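Local structure of NADP-dependent 2-hydroxyacid dehydrogenase (Rhizobium etli, 4XCV) at residues 200-211 / 230-240; 254-264 / 277-285. The protein binds NADPH and probably catalyses the NADPH-dependent interconversion of 2-oxoacids and D-2-hydroxyacids, as other members of its dehydrogenase family do. One frame throughout, in Å; residues are numbered along the deposited sequence.

Contact 1: 200-211 / 230-240; sequences LLPLTPETTGFY and FINAGRGKSQI. With NDP (NADPH dihydro-nicotinamide-adenine-dinucleotide phosphate), chain B.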
loop_
_atom_site.group_PDB
_atom_site.type_symbol
_atom_site.label_atom_id
_atom_site.label_comp_id
_atom_site.label_asym_id
_atom_site.label_seq_id
_atom_site.Cartn_x
_atom_site.Cartn_y
_atom_site.Cartn_z
ATOM N N LEU A 200 -6.267 -14.358 7.584
ATOM C CA LEU A 200 -7.147 -13.579 8.453
ATOM C C LEU A 200 -8.174 -14.516 9.086
ATOM O O LEU A 200 -9.389 -14.260 9.090
ATOM C CB LEU A 200 -7.829 -12.436 7.696
ATOM C CG LEU A 200 -6.894 -11.302 7.273
ATOM C CD1 LEU A 200 -7.558 -10.383 6.296
ATOM C CD2 LEU A 200 -6.370 -10.520 8.473
ATOM N N LEU A 201 -7.650 -15.614 9.641
ATOM C CA LEU A 201 -8.488 -16.640 10.297
ATOM C C LEU A 201 -8.479 -16.470 11.826
ATOM O O LEU A 201 -7.451 -16.078 12.388
ATOM C CB LEU A 201 -7.959 -18.052 9.982
ATOM C CG LEU A 201 -8.044 -18.500 8.513
ATOM C CD1 LEU A 201 -7.296 -19.846 8.370
ATOM C CD2 LEU A 201 -9.462 -18.603 8.050
ATOM N N PRO A 202 -9.577 -16.817 12.500
ATOM C CA PRO A 202 -9.525 -16.982 13.964
ATOM C C PRO A 202 -8.745 -18.206 14.354
ATOM O O PRO A 202 -8.491 -19.098 13.501
ATOM C CB PRO A 202 -11.006 -17.166 14.348
ATOM C CG PRO A 202 -11.671 -17.657 13.124
ATOM C CD PRO A 202 -10.819 -17.337 11.917
ATOM N N LEU A 203 -8.333 -18.288 15.618
ATOM C CA LEU A 203 -7.706 -19.489 16.180
ATOM C C LEU A 203 -8.781 -20.391 16.752
ATOM O O LEU A 203 -9.519 -20.008 17.675
ATOM C CB LEU A 203 -6.736 -19.128 17.302
ATOM C CG LEU A 203 -5.955 -20.347 17.834
ATOM C CD1 LEU A 203 -5.028 -20.923 16.800
ATOM C CD2 LEU A 203 -5.128 -19.975 19.072
ATOM N N THR A 204 -8.873 -21.578 16.175
ATOM C CA THR A 204 -9.731 -22.655 16.650
ATOM C C THR A 204 -8.888 -23.912 16.617
ATOM O O THR A 204 -7.813 -23.937 16.018
ATOM C CB THR A 204 -10.960 -22.846 15.752
ATOM O OG1 THR A 204 -10.525 -23.282 14.461
ATOM C CG2 THR A 204 -11.690 -21.545 15.546
ATOM N N PRO A 205 -9.394 -25.007 17.183
ATOM C CA PRO A 205 -8.647 -26.252 16.999
ATOM C C PRO A 205 -8.336 -26.563 15.531
ATOM O O PRO A 205 -7.203 -26.977 15.213
ATOM C CB PRO A 205 -9.588 -27.295 17.616
ATOM C CG PRO A 205 -10.248 -26.531 18.705
ATOM C CD PRO A 205 -10.535 -25.185 18.103
ATOM N N GLU A 206 -9.280 -26.303 14.611
ATOM C CA GLU A 206 -9.059 -26.597 13.210
ATOM C C GLU A 206 -8.038 -25.695 12.534
ATOM O O GLU A 206 -7.408 -26.088 11.556
ATOM C CB GLU A 206 -10.345 -26.441 12.425
ATOM C CG GLU A 206 -11.405 -27.472 12.636
ATOM C CD GLU A 206 -12.646 -27.016 11.914
ATOM O OE1 GLU A 206 -13.640 -26.661 12.610
ATOM O OE2 GLU A 206 -12.575 -26.926 10.650
ATOM N N THR A 207 -7.833 -24.491 13.057
ATOM C CA THR A 207 -6.833 -23.629 12.471
ATOM C C THR A 207 -5.501 -23.558 13.257
ATOM O O THR A 207 -4.627 -22.736 12.974
ATOM C CB THR A 207 -7.368 -22.207 12.273
ATOM O OG1 THR A 207 -7.503 -21.586 13.550
ATOM C CG2 THR A 207 -8.700 -22.163 11.534
ATOM N N THR A 208 -5.336 -24.423 14.225
ATOM C CA THR A 208 -4.108 -24.451 15.016
ATOM C C THR A 208 -3.049 -25.210 14.208
ATOM O O THR A 208 -3.301 -26.336 13.758
ATOM C CB THR A 208 -4.385 -25.147 16.346
ATOM O OG1 THR A 208 -5.361 -24.391 17.062
ATOM C CG2 THR A 208 -3.167 -25.226 17.190
ATOM N N GLY A 209 -1.875 -24.617 14.066
ATOM C CA GLY A 209 -0.806 -25.269 13.299
ATOM C C GLY A 209 -1.156 -25.538 11.851
ATOM O O GLY A 209 -0.638 -26.482 11.235
ATOM N N PHE A 210 -2.008 -24.697 11.316
ATOM C CA PHE A 210 -2.569 -24.854 9.981
ATOM C C PHE A 210 -1.581 -24.470 8.882
ATOM O O PHE A 210 -1.510 -25.143 7.824
ATOM C CB PHE A 210 -3.847 -24.017 9.963
ATOM C CG PHE A 210 -4.554 -24.001 8.658
ATOM C CD1 PHE A 210 -5.281 -25.069 8.244
ATOM C CD2 PHE A 210 -4.472 -22.887 7.866
ATOM C CE1 PHE A 210 -5.938 -25.024 6.999
ATOM C CE2 PHE A 210 -5.099 -22.829 6.674
ATOM C CZ PHE A 210 -5.821 -23.915 6.217
ATOM N N TYR A 211 -0.846 -23.383 9.093
ATOM C CA TYR A 211 0.102 -22.905 8.112
ATOM C C TYR A 211 1.450 -23.589 8.376
ATOM O O TYR A 211 2.260 -23.135 9.190
ATOM C CB TYR A 211 0.218 -21.390 8.161
ATOM C CG TYR A 211 -1.051 -20.595 8.026
ATOM C CD1 TYR A 211 -1.818 -20.592 6.854
ATOM C CD2 TYR A 211 -1.476 -19.807 9.062
ATOM C CE1 TYR A 211 -2.941 -19.804 6.755
ATOM C CE2 TYR A 211 -2.622 -19.008 8.964
ATOM C CZ TYR A 211 -3.333 -19.018 7.795
ATOM O OH TYR A 211 -4.459 -18.224 7.681
ATOM N N PHE A 230 3.861 -15.760 2.099
ATOM C CA PHE A 230 2.957 -16.027 3.203
ATOM C C PHE A 230 2.790 -14.804 4.086
ATOM O O PHE A 230 3.772 -14.303 4.627
ATOM C CB PHE A 230 3.479 -17.198 4.046
ATOM C CG PHE A 230 2.658 -17.481 5.277
ATOM C CD1 PHE A 230 1.296 -17.752 5.168
ATOM C CD2 PHE A 230 3.228 -17.408 6.500
ATOM C CE1 PHE A 230 0.554 -17.984 6.328
ATOM C CE2 PHE A 230 2.488 -17.635 7.638
ATOM C CZ PHE A 230 1.178 -17.937 7.543
ATOM N N ILE A 231 1.538 -14.361 4.270
ATOM C CA ILE A 231 1.215 -13.237 5.109
ATOM C C ILE A 231 0.232 -13.708 6.177
ATOM O O ILE A 231 -0.757 -14.369 5.827
ATOM C CB ILE A 231 0.641 -12.080 4.286
ATOM C CG1 ILE A 231 1.684 -11.628 3.242
ATOM C CG2 ILE A 231 0.171 -10.943 5.184
ATOM C CD1 ILE A 231 1.230 -10.448 2.395
ATOM N N ASN A 232 0.473 -13.417 7.459
ATOM C CA ASN A 232 -0.486 -13.758 8.532
ATOM C C ASN A 232 -0.636 -12.610 9.488
ATOM O O ASN A 232 0.342 -12.108 10.035
ATOM C CB ASN A 232 -0.009 -14.994 9.304
ATOM C CG ASN A 232 -1.066 -15.521 10.259
ATOM O OD1 ASN A 232 -2.254 -15.206 10.134
ATOM N ND2 ASN A 232 -0.637 -16.355 11.194
ATOM N N ALA A 233 -1.890 -12.188 9.660
ATOM C CA ALA A 233 -2.257 -11.244 10.735
ATOM C C ALA A 233 -3.458 -11.723 11.505
ATOM O O ALA A 233 -4.133 -10.925 12.140
ATOM C CB ALA A 233 -2.502 -9.842 10.165
ATOM N N GLY A 234 -3.722 -13.030 11.493
ATOM C CA GLY A 234 -4.816 -13.599 12.271
ATOM C C GLY A 234 -4.339 -13.920 13.661
ATOM O O GLY A 234 -4.352 -13.041 14.536
ATOM N N ARG A 235 -3.916 -15.180 13.858
ATOM C CA ARG A 235 -3.362 -15.612 15.123
ATOM C C ARG A 235 -2.071 -16.374 14.885
ATOM O O ARG A 235 -1.951 -17.175 13.962
ATOM C CB ARG A 235 -4.385 -16.491 15.864
ATOM C CG ARG A 235 -5.651 -15.752 16.312
ATOM C CD ARG A 235 -5.443 -14.831 17.497
ATOM N NE ARG A 235 -4.988 -15.601 18.642
ATOM C CZ ARG A 235 -5.770 -16.217 19.519
ATOM N NH1 ARG A 235 -7.098 -16.131 19.463
ATOM N NH2 ARG A 235 -5.196 -16.916 20.495
ATOM N N GLY A 236 -1.102 -16.131 15.767
ATOM C CA GLY A 236 0.198 -16.717 15.640
ATOM C C GLY A 236 0.209 -18.244 15.792
ATOM O O GLY A 236 0.973 -18.942 15.123
ATOM N N LYS A 237 -0.654 -18.775 16.648
ATOM C CA LYS A 237 -0.695 -20.229 16.855
ATOM C C LYS A 237 -1.292 -20.966 15.647
ATOM O O LYS A 237 -1.214 -22.193 15.624
ATOM C CB LYS A 237 -1.370 -20.615 18.149
ATOM C CG LYS A 237 -0.536 -20.250 19.354
ATOM C CD LYS A 237 -1.266 -20.494 20.665
ATOM C CE LYS A 237 -0.380 -20.102 21.858
ATOM N NZ LYS A 237 -0.179 -18.614 21.920
ATOM N N SER A 238 -1.778 -20.249 14.636
ATOM C CA SER A 238 -2.180 -20.872 13.394
ATOM C C SER A 238 -0.986 -21.287 12.535
ATOM O O SER A 238 -1.179 -22.040 11.582
ATOM C CB SER A 238 -3.109 -19.985 12.581
ATOM O OG SER A 238 -4.350 -19.866 13.268
ATOM N N GLN A 239 0.198 -20.751 12.791
ATOM C CA GLN A 239 1.376 -21.053 11.954
ATOM C C GLN A 239 2.404 -21.880 12.705
ATOM O O GLN A 239 2.487 -21.881 13.934
ATOM C CB GLN A 239 2.019 -19.784 11.400
ATOM C CG GLN A 239 2.770 -18.997 12.433
ATOM C CD GLN A 239 2.834 -17.493 12.197
ATOM O OE1 GLN A 239 2.068 -16.956 11.393
ATOM N NE2 GLN A 239 3.683 -16.807 12.943
ATOM N N ILE A 240 3.231 -22.572 11.922
ATOM C CA ILE A 240 4.388 -23.277 12.450
ATOM C C ILE A 240 5.627 -22.503 11.985
ATOM O O ILE A 240 6.058 -22.595 10.836
ATOM C CB ILE A 240 4.426 -24.745 11.948
ATOM C CG1 ILE A 240 3.139 -25.492 12.295
ATOM C CG2 ILE A 240 5.675 -25.455 12.485
ATOM C CD1 ILE A 240 2.874 -25.672 13.772
HETATM P PA NDP B . -14.759 -13.266 11.479
HETATM O O1A NDP B . -15.615 -12.136 10.997
HETATM O O2A NDP B . -15.264 -14.210 12.551
HETATM O O5B NDP B . -14.345 -14.110 10.184
HETATM C C5B NDP B . -13.643 -15.345 10.353
HETATM C C4B NDP B . -13.464 -15.946 8.979
HETATM O O4B NDP B . -12.652 -17.109 9.115
HETATM C C3B NDP B . -14.778 -16.361 8.360
HETATM O O3B NDP B . -14.757 -16.121 6.938
HETATM C C2B NDP B . -14.781 -17.836 8.659
HETATM O O2B NDP B . -15.551 -18.653 7.734
HETATM C C1B NDP B . -13.301 -18.176 8.494
HETATM N N9A NDP B . -12.923 -19.439 9.131
HETATM C C8A NDP B . -13.031 -19.708 10.448
HETATM N N7A NDP B . -12.685 -21.014 10.664
HETATM C C5A NDP B . -12.406 -21.548 9.437
HETATM C C6A NDP B . -12.072 -22.828 8.996
HETATM N N6A NDP B . -11.880 -23.830 9.855
HETATM N N1A NDP B . -11.896 -23.015 7.683
HETATM C C2A NDP B . -12.056 -21.997 6.809
HETATM N N3A NDP B . -12.389 -20.742 7.154
HETATM C C4A NDP B . -12.548 -20.565 8.484
HETATM O O3 NDP B . -13.346 -12.706 12.002
HETATM P PN NDP B . -12.594 -11.332 11.639
HETATM O O1N NDP B . -12.503 -11.262 10.151
HETATM O O2N NDP B . -13.219 -10.199 12.303
HETATM O O5D NDP B . -11.194 -11.572 12.325
HETATM C C5D NDP B . -10.398 -12.716 11.986
HETATM C C4D NDP B . -9.350 -12.876 13.094
HETATM O O4D NDP B . -8.386 -11.836 13.009
HETATM C C3D NDP B . -9.868 -12.761 14.501
HETATM O O3D NDP B . -10.422 -14.007 14.961
HETATM C C2D NDP B . -8.651 -12.333 15.305
HETATM O O2D NDP B . -8.014 -13.502 15.873
HETATM C C1D NDP B . -7.717 -11.764 14.276
HETATM N N1N NDP B . -7.338 -10.361 14.462
HETATM C C2N NDP B . -6.017 -9.993 14.470
HETATM C C3N NDP B . -5.637 -8.722 14.741
HETATM C C7N NDP B . -4.261 -8.299 14.714
HETATM O O7N NDP B . -3.988 -7.237 15.323
HETATM N N7N NDP B . -3.307 -8.946 14.069
HETATM C C4N NDP B . -6.659 -7.677 14.959
HETATM C C5N NDP B . -8.020 -8.178 14.889
HETATM C C6N NDP B . -8.356 -9.433 14.688
HETATM P P2B NDP B . -17.139 -18.378 7.556
HETATM O O1X NDP B . -17.638 -19.539 6.758
HETATM O O2X NDP B . -17.707 -18.318 8.964
HETATM O O3X NDP B . -17.277 -17.063 6.905
HETATM O O HOH W 1 -4.712 -16.456 9.782
HETATM O O HOH W 2 -5.093 -17.356 12.308
HETATM O O HOH W 3 -8.936 -15.879 17.179
#
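Tyr211 lies against Phe230 where the loop 200-211 returns alongside strand 229-232 and the turn that follows it. Its CB sits 3.6 Å from Phe230 CZ. From there CG, anti to the carbonyl carbon (chi1 -54°), carries the ring across the end of the phenylalanine, with CG and CD1 meeting CE1 and CZ of Phe230. The planes are 53° apart, an oblique pairing; Phe230 CE1 lies over one face of the tyrosine ring and Phe210 CD2 over the other. CD2 of Tyr211 passes 3.4 Å from Ser238 O, CE2 reaches Ser238 CB, and at the tip OH is 2.8 Å from a water in the ring plane. The same water binds Leu201 N and Asn232 OD1. Tyrosine suits the place: its ring packs between Phe230 and Phe210 while its hydroxyl reaches a bridging water.

Beside it the backbones lock together. Tyr211 N donates almost straight to Ser238 O (2.8 Å), and Gly209 N reaches Lys237 O at 3.0 Å. Gly209 is the third residue of the type II turn Thr207-Phe210, where its positive phi suits glycine. Ser238 is small enough to sit against Thr207: its OG donates to Thr207 O (2.9 Å) from above the carbonyl plane and accepts from a second water.

Asn232 uses both ends of its amide. OD1 accepts from Gly234 N in an Asx turn, while ND2 points in its own plane at Gln239 OE1 (2.8 Å, 179°) and also donates to Arg235 O, which fixes the rotation of the amide. Gly234 is equally fitting, since a CB would clash with Leu201 O. Next to it Ala233 O accepts from the nicotinamide N7N of NADPH at 2.9 Å, and Pro202 packs along the adenosine. Two loops at the C-terminal ends of neighbouring parallel strands, together lining the dinucleotide, are the hallmark of a Rossmann-fold cofactor site.

Contact 2: 254-264 / 277-285; sequences GGASLDVFEVE and NVFITPHDA. With NDP (NADPH dihydro-nicotinamide-adenine-dinucleotide phosphate), chain B.
Asp259 turns its CG anti to the backbone N (chi1 -171°), and Thr281 sets OG1 between its own backbone N and carbonyl carbon (chi1 54°), which brings hydroxyl and carboxylate together just beyond the two last strands of the Rossmann sheet. Strands 255-258 and 278-280 run parallel, joined by backbone bonds such as Leu258 N to Phe279 O (2.9 Å). Gly255 suits its place because a CB would strike Asn277 O.

Past the strand ends the aspartate organises the loop. OD1 is met by Thr281 OG1 on its anti side (2.7 Å) and by Asp284 N on its syn side (3.0 Å); a carboxylate can take several donors at once. Its other oxygen, OD2, accepts from the nicotinamide N7N of NADPH at 3.0 Å.

His283 stands beside that amide, with Val260 CG1 over the centre of one face, a CH-pi contact at 4.0 Å from the centroid. Replacing His283 by a leucine would probably leave Glu264 OE1 without its donor and Val260 CG1 without the imidazole face. The second subunit reaches the same loop, where its His121 NE2 bonds Asp284 OD2. Glu264 is itself steadied by Phe261 N, which donates to OE2 (2.9 Å). With the carboxylate turned 87° from the imidazole, His283 ND1 donates within its ring plane to the syn side of Glu264 OE1, only 2.6 Å away.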
loop_
_atom_site.group_PDB
_atom_site.type_symbol
_atom_site.label_atom_id
_atom_site.label_comp_id
_atom_site.label_asym_id
_atom_site.label_seq_id
_atom_site.Cartn_x
_atom_site.Cartn_y
_atom_site.Cartn_z
ATOM N N GLY A 254 8.979 -17.301 -1.153
ATOM C CA GLY A 254 9.815 -16.172 -1.539
ATOM C C GLY A 254 9.960 -15.132 -0.440
ATOM O O GLY A 254 10.948 -14.389 -0.439
ATOM N N GLY A 255 9.070 -15.143 0.540
ATOM C CA GLY A 255 9.116 -14.208 1.635
ATOM C C GLY A 255 7.852 -14.351 2.460
ATOM O O GLY A 255 7.009 -15.239 2.246
ATOM N N ALA A 256 7.749 -13.462 3.434
ATOM C CA ALA A 256 6.609 -13.485 4.361
ATOM C C ALA A 256 6.423 -12.131 4.982
ATOM O O ALA A 256 7.334 -11.323 5.059
ATOM C CB ALA A 256 6.801 -14.543 5.445
ATOM N N SER A 257 5.207 -11.887 5.470
ATOM C CA SER A 257 4.931 -10.770 6.359
ATOM C C SER A 257 4.116 -11.291 7.506
ATOM O O SER A 257 3.073 -11.925 7.306
ATOM C CB SER A 257 4.129 -9.665 5.669
ATOM O OG SER A 257 4.897 -9.080 4.631
ATOM N N LEU A 258 4.568 -11.005 8.732
ATOM C CA LEU A 258 3.943 -11.547 9.919
ATOM C C LEU A 258 3.701 -10.493 10.957
ATOM O O LEU A 258 4.631 -9.778 11.322
ATOM C CB LEU A 258 4.849 -12.633 10.519
ATOM C CG LEU A 258 5.224 -13.795 9.596
ATOM C CD1 LEU A 258 6.341 -14.647 10.173
ATOM C CD2 LEU A 258 4.052 -14.695 9.249
ATOM N N ASP A 259 2.464 -10.394 11.436
ATOM C CA ASP A 259 2.139 -9.531 12.562
ATOM C C ASP A 259 1.898 -10.304 13.841
ATOM O O ASP A 259 1.781 -9.696 14.925
ATOM C CB ASP A 259 0.840 -8.755 12.283
ATOM C CG ASP A 259 0.562 -7.682 13.296
ATOM O OD1 ASP A 259 1.387 -6.755 13.492
ATOM O OD2 ASP A 259 -0.536 -7.690 13.902
ATOM N N VAL A 260 1.787 -11.624 13.732
ATOM C CA VAL A 260 1.432 -12.491 14.859
ATOM C C VAL A 260 2.356 -13.675 14.913
ATOM O O VAL A 260 2.839 -14.095 13.888
ATOM C CB VAL A 260 -0.060 -12.923 14.769
ATOM C CG1 VAL A 260 -0.964 -11.722 14.900
ATOM C CG2 VAL A 260 -0.337 -13.652 13.454
ATOM N N PHE A 261 2.546 -14.213 16.132
ATOM C CA PHE A 261 3.566 -15.237 16.364
ATOM C C PHE A 261 3.077 -16.253 17.354
ATOM O O PHE A 261 2.240 -15.959 18.188
ATOM C CB PHE A 261 4.890 -14.565 16.823
ATOM C CG PHE A 261 5.349 -13.535 15.855
ATOM C CD1 PHE A 261 4.894 -12.239 15.948
ATOM C CD2 PHE A 261 6.087 -13.890 14.727
ATOM C CE1 PHE A 261 5.193 -11.309 14.959
ATOM C CE2 PHE A 261 6.390 -12.969 13.760
ATOM C CZ PHE A 261 5.954 -11.692 13.867
ATOM N N GLU A 262 3.643 -17.461 17.299
ATOM C CA GLU A 262 3.233 -18.534 18.190
ATOM C C GLU A 262 3.413 -18.153 19.651
ATOM O O GLU A 262 2.604 -18.527 20.487
ATOM C CB GLU A 262 4.055 -19.801 17.890
ATOM C CG GLU A 262 3.851 -20.401 16.491
ATOM C CD GLU A 262 4.576 -21.714 16.359
ATOM O OE1 GLU A 262 4.200 -22.685 17.063
ATOM O OE2 GLU A 262 5.573 -21.748 15.600
ATOM N N VAL A 263 4.529 -17.483 19.937
ATOM C CA VAL A 263 4.801 -16.905 21.237
ATOM C C VAL A 263 5.081 -15.430 21.014
ATOM O O VAL A 263 5.892 -15.098 20.143
ATOM C CB VAL A 263 6.004 -17.590 21.934
ATOM C CG1 VAL A 263 6.335 -16.850 23.226
ATOM C CG2 VAL A 263 5.654 -19.032 22.272
ATOM N N GLU A 264 4.379 -14.580 21.738
ATOM C CA GLU A 264 4.607 -13.128 21.708
ATOM C C GLU A 264 5.026 -12.634 23.092
ATOM O O GLU A 264 4.428 -13.066 24.092
ATOM C CB GLU A 264 3.339 -12.409 21.212
ATOM C CG GLU A 264 2.939 -12.851 19.801
ATOM C CD GLU A 264 1.660 -12.251 19.252
ATOM O OE1 GLU A 264 1.011 -11.462 19.993
ATOM O OE2 GLU A 264 1.241 -12.652 18.132
ATOM N N ASN A 277 13.645 -11.115 2.953
ATOM C CA ASN A 277 12.275 -10.985 2.402
ATOM C C ASN A 277 11.179 -11.280 3.437
ATOM O O ASN A 277 10.066 -11.647 3.049
ATOM C CB ASN A 277 12.037 -11.909 1.175
ATOM C CG ASN A 277 12.965 -11.626 0.022
ATOM O OD1 ASN A 277 13.660 -12.504 -0.487
ATOM N ND2 ASN A 277 12.940 -10.410 -0.419
ATOM N N VAL A 278 11.492 -11.153 4.714
ATOM C CA VAL A 278 10.516 -11.352 5.777
ATOM C C VAL A 278 10.345 -10.033 6.502
ATOM O O VAL A 278 11.331 -9.414 6.915
ATOM C CB VAL A 278 10.925 -12.459 6.728
ATOM C CG1 VAL A 278 9.986 -12.491 7.918
ATOM C CG2 VAL A 278 10.901 -13.773 5.977
ATOM N N PHE A 279 9.098 -9.579 6.637
ATOM C CA PHE A 279 8.716 -8.366 7.323
ATOM C C PHE A 279 7.978 -8.746 8.577
ATOM O O PHE A 279 7.036 -9.535 8.555
ATOM C CB PHE A 279 7.795 -7.507 6.432
ATOM C CG PHE A 279 8.431 -7.034 5.172
ATOM C CD1 PHE A 279 8.422 -7.824 4.059
ATOM C CD2 PHE A 279 9.003 -5.780 5.072
ATOM C CE1 PHE A 279 9.008 -7.386 2.885
ATOM C CE2 PHE A 279 9.561 -5.318 3.874
ATOM C CZ PHE A 279 9.557 -6.132 2.785
ATOM N N ILE A 280 8.444 -8.175 9.701
ATOM C CA ILE A 280 7.842 -8.445 11.021
ATOM C C ILE A 280 7.261 -7.165 11.540
ATOM O O ILE A 280 7.914 -6.135 11.580
ATOM C CB ILE A 280 8.886 -8.919 12.011
ATOM C CG1 ILE A 280 9.186 -10.371 11.711
ATOM C CG2 ILE A 280 8.413 -8.748 13.452
ATOM C CD1 ILE A 280 10.369 -10.870 12.486
ATOM N N THR A 281 6.007 -7.228 11.975
ATOM C CA THR A 281 5.441 -6.170 12.805
ATOM C C THR A 281 5.038 -6.811 14.121
ATOM O O THR A 281 4.587 -7.979 14.188
ATOM C CB THR A 281 4.288 -5.375 12.147
ATOM O OG1 THR A 281 3.286 -6.285 11.701
ATOM C CG2 THR A 281 4.745 -4.566 11.011
ATOM N N PRO A 282 5.192 -6.076 15.239
ATOM C CA PRO A 282 5.085 -6.690 16.574
ATOM C C PRO A 282 3.630 -6.669 17.065
ATOM O O PRO A 282 3.310 -6.078 18.085
ATOM C CB PRO A 282 5.992 -5.783 17.439
ATOM C CG PRO A 282 5.784 -4.426 16.778
ATOM C CD PRO A 282 5.774 -4.718 15.311
ATOM N N HIS A 283 2.751 -7.365 16.356
ATOM C CA HIS A 283 1.358 -7.372 16.709
ATOM C C HIS A 283 0.819 -5.967 16.902
ATOM O O HIS A 283 0.154 -5.681 17.876
ATOM C CB HIS A 283 1.094 -8.309 17.903
ATOM C CG HIS A 283 -0.318 -8.834 17.948
ATOM N ND1 HIS A 283 -0.682 -10.009 18.565
ATOM C CD2 HIS A 283 -1.467 -8.342 17.401
ATOM C CE1 HIS A 283 -1.983 -10.197 18.451
ATOM N NE2 HIS A 283 -2.486 -9.185 17.754
ATOM N N ASP A 284 1.123 -5.092 15.920
ATOM C CA ASP A 284 0.613 -3.720 15.936
ATOM C C ASP A 284 -0.092 -3.392 14.617
ATOM O O ASP A 284 -0.373 -2.206 14.367
ATOM C CB ASP A 284 1.688 -2.711 16.334
ATOM C CG ASP A 284 2.795 -2.523 15.306
ATOM O OD1 ASP A 284 2.701 -3.165 14.213
ATOM O OD2 ASP A 284 3.715 -1.682 15.537
ATOM N N ALA A 285 -0.478 -4.401 13.853
ATOM C CA ALA A 285 -1.226 -4.133 12.587
ATOM C C ALA A 285 -2.565 -3.461 12.869
ATOM O O ALA A 285 -3.003 -2.600 12.109
ATOM C CB ALA A 285 -1.480 -5.409 11.839
HETATM P PA NDP B . -14.759 -13.266 11.479
HETATM O O1A NDP B . -15.615 -12.136 10.997
HETATM O O2A NDP B . -15.264 -14.210 12.551
HETATM O O5B NDP B . -14.345 -14.110 10.184
HETATM C C5B NDP B . -13.643 -15.345 10.353
HETATM C C4B NDP B . -13.464 -15.946 8.979
HETATM O O4B NDP B . -12.652 -17.109 9.115
HETATM C C3B NDP B . -14.778 -16.361 8.360
HETATM O O3B NDP B . -14.757 -16.121 6.938
HETATM C C2B NDP B . -14.781 -17.836 8.659
HETATM O O2B NDP B . -15.551 -18.653 7.734
HETATM C C1B NDP B . -13.301 -18.176 8.494
HETATM N N9A NDP B . -12.923 -19.439 9.131
HETATM C C8A NDP B . -13.031 -19.708 10.448
HETATM N N7A NDP B . -12.685 -21.014 10.664
HETATM C C5A NDP B . -12.406 -21.548 9.437
HETATM C C6A NDP B . -12.072 -22.828 8.996
HETATM N N6A NDP B . -11.880 -23.830 9.855
HETATM N N1A NDP B . -11.896 -23.015 7.683
HETATM C C2A NDP B . -12.056 -21.997 6.809
HETATM N N3A NDP B . -12.389 -20.742 7.154
HETATM C C4A NDP B . -12.548 -20.565 8.484
HETATM O O3 NDP B . -13.346 -12.706 12.002
HETATM P PN NDP B . -12.594 -11.332 11.639
HETATM O O1N NDP B . -12.503 -11.262 10.151
HETATM O O2N NDP B . -13.219 -10.199 12.303
HETATM O O5D NDP B . -11.194 -11.572 12.325
HETATM C C5D NDP B . -10.398 -12.716 11.986
HETATM C C4D NDP B . -9.350 -12.876 13.094
HETATM O O4D NDP B . -8.386 -11.836 13.009
HETATM C C3D NDP B . -9.868 -12.761 14.501
HETATM O O3D NDP B . -10.422 -14.007 14.961
HETATM C C2D NDP B . -8.651 -12.333 15.305
HETATM O O2D NDP B . -8.014 -13.502 15.873
HETATM C C1D NDP B . -7.717 -11.764 14.276
HETATM N N1N NDP B . -7.338 -10.361 14.462
HETATM C C2N NDP B . -6.017 -9.993 14.470
HETATM C C3N NDP B . -5.637 -8.722 14.741
HETATM C C7N NDP B . -4.261 -8.299 14.714
HETATM O O7N NDP B . -3.988 -7.237 15.323
HETATM N N7N NDP B . -3.307 -8.946 14.069
HETATM C C4N NDP B . -6.659 -7.677 14.959
HETATM C C5N NDP B . -8.020 -8.178 14.889
HETATM C C6N NDP B . -8.356 -9.433 14.688
HETATM P P2B NDP B . -17.139 -18.378 7.556
HETATM O O1X NDP B . -17.638 -19.539 6.758
HETATM O O2X NDP B . -17.707 -18.318 8.964
HETATM O O3X NDP B . -17.277 -17.063 6.905
#

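In the fold
Contacts 1 and 2 are both buried and share one parallel sheet, in which strands 229-232 and 255-258 are neighbours: Phe230 O probably bonds Ser257 N, and Gln239 NE2 reaches Val260 O. Their places differ. Contact 1 is inside the subunit, touched by no other protein chain, and mates loops by aromatic packing, turn hydrogen bonds and bridging waters. Contact 2 is a regular strand pair at the sheet's margin, where Gln125 of the second subunit bonds strand 278-280, and its loops gather charged and ionisable side chains. The two converge on NADPH: a backbone carbonyl from 230-240 and a carboxylate from 254-264 both accept hydrogen bonds from the same nicotinamide amide nitrogen.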